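Local structure of interferon (Danio rerio, 3PIV) at residues R11-E16 and N87-K92. The protein probably acts as a secreted type I interferon-like cytokine that binds cell-surface cytokine receptors in antiviral defence. Residues are numbered along the deposited sequence; the frame is centred on the assembly and turned at random.
Sequences RIITTE and NILHRK
On the helix that brings Ile13 against Ile88, Lys92 and Leu89, the carbonyl oxygen Arg11 O takes two donors from one residue: Thr15 N at 2.8 Å and the hydroxyl Thr15 OG1 at 3.1 Å. The hydroxyl turns back along its own helix and meets the oxygen from above the carbonyl plane, 39° out of it. Ile13 is the hub of the contact, its bond to CB directed at residues 87-92, and its branches are shared among three neighbours. CD1 meets the CD1 methyl of Ile88 as the two side chains lie alongside, pointing opposite ways. Their modelled separation, 3.4 Å between Ile13 CD1 and Ile88 CD1, is shorter than normal for methyls, and Ile88 has an unusual first torsion (-146°), so the exact methyl placement is doubtful. CG2 of Ile13, anti to its backbone N, reaches both Ile88 CD1 and Leu89 CD2, the latter 4.1 Å from it. On the other flank the Lys92 chain, bent at each torsion beyond chi1, curls around CG1 of Ile13. Lys92 NZ ends 3.3 Å from Ile13 CG1, and a weak hydrogen bond to Trp6 O gives the amine of the buried Lys92 a polar partner. Near the solvent-exposed margin, Glu16 runs roughly perpendicular to Ile88, with Glu16 OE1 4.0 Å from Ile88 CG1. Glu16 OE1 and Arg91 NH1 are 6.4 Å apart, too far to bond, though their opposite charges may attract. The segments run nearly antiparallel (164°), with axes 10.3 Å apart, in the helical cytokine fold of interferons. A disulfide between Cys4 and Cys99 also ties the chain before helix 10-23 to helix 79-101. Asp152 of helix 134-158 forms a salt bridge with Arg11 and accepts a hydrogen bond from Thr14 OG1, while Leu89 packs on Leu59, Ile62 and Ile63 of helix 48-66.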
ATOM      1  N   ARG A  11      10.278  -3.624  -9.345  1.00 33.13           N
ATOM      2  CA  ARG A  11       9.273  -3.764 -10.387  1.00 29.86           C
ATOM      3  C   ARG A  11       8.669  -5.157 -10.289  1.00 25.71           C
ATOM      4  O   ARG A  11       7.494  -5.363 -10.555  1.00 25.46           O
ATOM      5  CB  ARG A  11       9.901  -3.513 -11.762  1.00 28.28           C
ATOM      6  CG  ARG A  11       8.930  -3.618 -12.928  1.00 30.81           C
ATOM      7  CD  ARG A  11       7.810  -2.584 -12.828  1.00 35.39           C
ATOM      8  NE  ARG A  11       6.760  -2.857 -13.809  1.00 38.11           N
ATOM      9  CZ  ARG A  11       5.632  -2.159 -13.939  1.00 44.27           C
ATOM     10  NH1 ARG A  11       5.381  -1.119 -13.147  1.00 42.81           N
ATOM     11  NH2 ARG A  11       4.749  -2.511 -14.871  1.00 45.12           N
ATOM     12  N   ILE A  12       9.479  -6.113  -9.861  1.00 31.88           N
ATOM     13  CA  ILE A  12       8.997  -7.474  -9.639  1.00 31.33           C
ATOM     14  C   ILE A  12       7.891  -7.548  -8.575  1.00 27.89           C
ATOM     15  O   ILE A  12       6.899  -8.259  -8.746  1.00 27.85           O
ATOM     16  CB  ILE A  12      10.148  -8.399  -9.222  1.00 31.57           C
ATOM     17  CG1 ILE A  12      11.187  -8.475 -10.338  1.00 37.59           C
ATOM     18  CG2 ILE A  12       9.619  -9.765  -8.827  1.00 29.87           C
ATOM     19  CD1 ILE A  12      10.600  -8.748 -11.683  1.00 34.82           C
ATOM     20  N   ILE A  13       8.076  -6.822  -7.476  1.00 28.61           N
ATOM     21  CA  ILE A  13       7.077  -6.767  -6.408  1.00 23.92           C
ATOM     22  C   ILE A  13       5.825  -6.133  -6.956  1.00 24.60           C
ATOM     23  O   ILE A  13       4.708  -6.593  -6.702  1.00 24.53           O
ATOM     24  CB  ILE A  13       7.558  -5.899  -5.221  1.00 27.28           C
ATOM     25  CG1 ILE A  13       8.780  -6.522  -4.549  1.00 31.77           C
ATOM     26  CG2 ILE A  13       6.440  -5.707  -4.214  1.00 29.37           C
ATOM     27  CD1 ILE A  13       8.745  -8.037  -4.467  1.00 25.09           C
ATOM     28  N   THR A  14       6.025  -5.061  -7.715  1.00 22.45           N
ATOM     29  CA  THR A  14       4.926  -4.332  -8.325  1.00 24.02           C
ATOM     30  C   THR A  14       4.092  -5.220  -9.237  1.00 20.00           C
ATOM     31  O   THR A  14       2.875  -5.275  -9.121  1.00 18.73           O
ATOM     32  CB  THR A  14       5.443  -3.133  -9.139  1.00 23.06           C
ATOM     33  OG1 THR A  14       6.128  -2.214  -8.270  1.00 20.22           O
ATOM     34  CG2 THR A  14       4.295  -2.440  -9.834  1.00 25.53           C
ATOM     35  N   THR A  15       4.758  -5.900 -10.161  1.00 20.95           N
ATOM     36  CA  THR A  15       4.089  -6.777 -11.108  1.00 22.96           C
ATOM     37  C   THR A  15       3.344  -7.931 -10.425  1.00 21.64           C
ATOM     38  O   THR A  15       2.149  -8.139 -10.653  1.00 19.17           O
ATOM     39  CB  THR A  15       5.106  -7.376 -12.093  1.00 28.24           C
ATOM     40  OG1 THR A  15       5.666  -6.329 -12.897  1.00 32.30           O
ATOM     41  CG2 THR A  15       4.431  -8.397 -12.983  1.00 30.78           C
ATOM     42  N   GLU A  16       4.051  -8.684  -9.594  1.00 21.59           N
ATOM     43  CA  GLU A  16       3.425  -9.823  -8.932  1.00 23.66           C
ATOM     44  C   GLU A  16       2.265  -9.376  -8.030  1.00 22.10           C
ATOM     45  O   GLU A  16       1.195  -9.981  -8.051  1.00 20.89           O
ATOM     46  CB  GLU A  16       4.454 -10.634  -8.144  1.00 21.41           C
ATOM     47  CG  GLU A  16       5.565 -11.203  -9.000  1.00 32.20           C
ATOM     48  CD  GLU A  16       6.521 -12.113  -8.224  1.00 48.37           C
ATOM     49  OE1 GLU A  16       6.627 -11.979  -6.981  1.00 47.24           O
ATOM     50  OE2 GLU A  16       7.179 -12.965  -8.865  1.00 56.02           O
ATOM     51  N   ASN A  87       1.595 -11.528   1.859  1.00 22.76           N
ATOM     52  CA  ASN A  87       2.920 -12.106   2.037  1.00 21.93           C
ATOM     53  C   ASN A  87       3.954 -11.481   1.119  1.00 21.40           C
ATOM     54  O   ASN A  87       5.062 -11.176   1.534  1.00 22.79           O
ATOM     55  CB  ASN A  87       2.855 -13.616   1.810  1.00 24.56           C
ATOM     56  CG  ASN A  87       2.345 -14.354   3.028  1.00 37.40           C
ATOM     57  OD1 ASN A  87       2.484 -13.874   4.160  1.00 39.07           O
ATOM     58  ND2 ASN A  87       1.760 -15.528   2.814  1.00 36.57           N
ATOM     59  N   ILE A  88       3.589 -11.289  -0.137  1.00 21.29           N
ATOM     60  CA  ILE A  88       4.515 -10.677  -1.072  1.00 21.34           C
ATOM     61  C   ILE A  88       4.920  -9.298  -0.536  1.00 18.79           C
ATOM     62  O   ILE A  88       6.100  -8.955  -0.461  1.00 16.01           O
ATOM     63  CB  ILE A  88       3.920 -10.636  -2.504  1.00 20.27           C
ATOM     64  CG1 ILE A  88       5.015 -10.810  -3.552  1.00 35.59           C
ATOM     65  CG2 ILE A  88       3.150  -9.357  -2.762  1.00 18.45           C
ATOM     66  CD1 ILE A  88       5.740  -9.532  -3.889  1.00 30.65           C
ATOM     67  N   LEU A  89       3.944  -8.517  -0.108  1.00 17.58           N
ATOM     68  CA  LEU A  89       4.252  -7.184   0.389  1.00 16.49           C
ATOM     69  C   LEU A  89       4.989  -7.217   1.737  1.00 17.27           C
ATOM     70  O   LEU A  89       5.774  -6.319   2.038  1.00 15.62           O
ATOM     71  CB  LEU A  89       2.983  -6.324   0.479  1.00 14.22           C
ATOM     72  CG  LEU A  89       2.180  -6.096  -0.817  1.00 14.72           C
ATOM     73  CD1 LEU A  89       0.994  -5.188  -0.524  1.00 14.17           C
ATOM     74  CD2 LEU A  89       3.030  -5.471  -1.894  1.00 18.88           C
ATOM     75  N   HIS A  90       4.743  -8.237   2.558  1.00 17.63           N
ATOM     76  CA  HIS A  90       5.373  -8.248   3.880  1.00 14.53           C
ATOM     77  C   HIS A  90       6.850  -8.553   3.759  1.00 16.64           C
ATOM     78  O   HIS A  90       7.669  -8.001   4.486  1.00 16.83           O
ATOM     79  CB  HIS A  90       4.724  -9.249   4.851  1.00 15.56           C
ATOM     80  CG  HIS A  90       5.532  -9.453   6.098  1.00 20.69           C
ATOM     81  ND1 HIS A  90       5.648  -8.484   7.075  1.00 24.80           N
ATOM     82  CD2 HIS A  90       6.301 -10.488   6.509  1.00 22.17           C
ATOM     83  CE1 HIS A  90       6.442  -8.919   8.038  1.00 20.86           C
ATOM     84  NE2 HIS A  90       6.854 -10.134   7.719  1.00 21.10           N
ATOM     85  N   ARG A  91       7.185  -9.455   2.842  1.00 16.64           N
ATOM     86  CA  ARG A  91       8.588  -9.799   2.608  1.00 21.32           C
ATOM     87  C   ARG A  91       9.421  -8.623   2.086  1.00 19.77           C
ATOM     88  O   ARG A  91      10.530  -8.405   2.546  1.00 22.00           O
ATOM     89  CB  ARG A  91       8.696 -10.973   1.645  1.00 25.03           C
ATOM     90  CG  ARG A  91       8.032 -12.241   2.139  1.00 32.49           C
ATOM     91  CD  ARG A  91       8.023 -13.284   1.035  1.00 37.80           C
ATOM     92  NE  ARG A  91       6.941 -14.247   1.210  1.00 43.51           N
ATOM     93  CZ  ARG A  91       6.124 -14.636   0.235  1.00 46.61           C
ATOM     94  NH1 ARG A  91       6.265 -14.145  -0.998  1.00 40.37           N
ATOM     95  NH2 ARG A  91       5.165 -15.520   0.493  1.00 49.18           N
ATOM     96  N   LYS A  92       8.898  -7.875   1.120  1.00 17.18           N
ATOM     97  CA  LYS A  92       9.612  -6.706   0.620  1.00 16.59           C
ATOM     98  C   LYS A  92       9.721  -5.686   1.734  1.00 19.68           C
ATOM     99  O   LYS A  92      10.781  -5.103   1.969  1.00 19.27           O
ATOM    100  CB  LYS A  92       8.908  -6.090  -0.583  1.00 20.90           C
ATOM    101  CG  LYS A  92       9.558  -4.784  -1.051  1.00 23.03           C
ATOM    102  CD  LYS A  92      11.081  -4.908  -1.079  1.00 27.93           C
ATOM    103  CE  LYS A  92      11.590  -5.587  -2.342  1.00 27.71           C
ATOM    104  NZ  LYS A  92      11.328  -4.740  -3.525  1.00 38.00           N
TER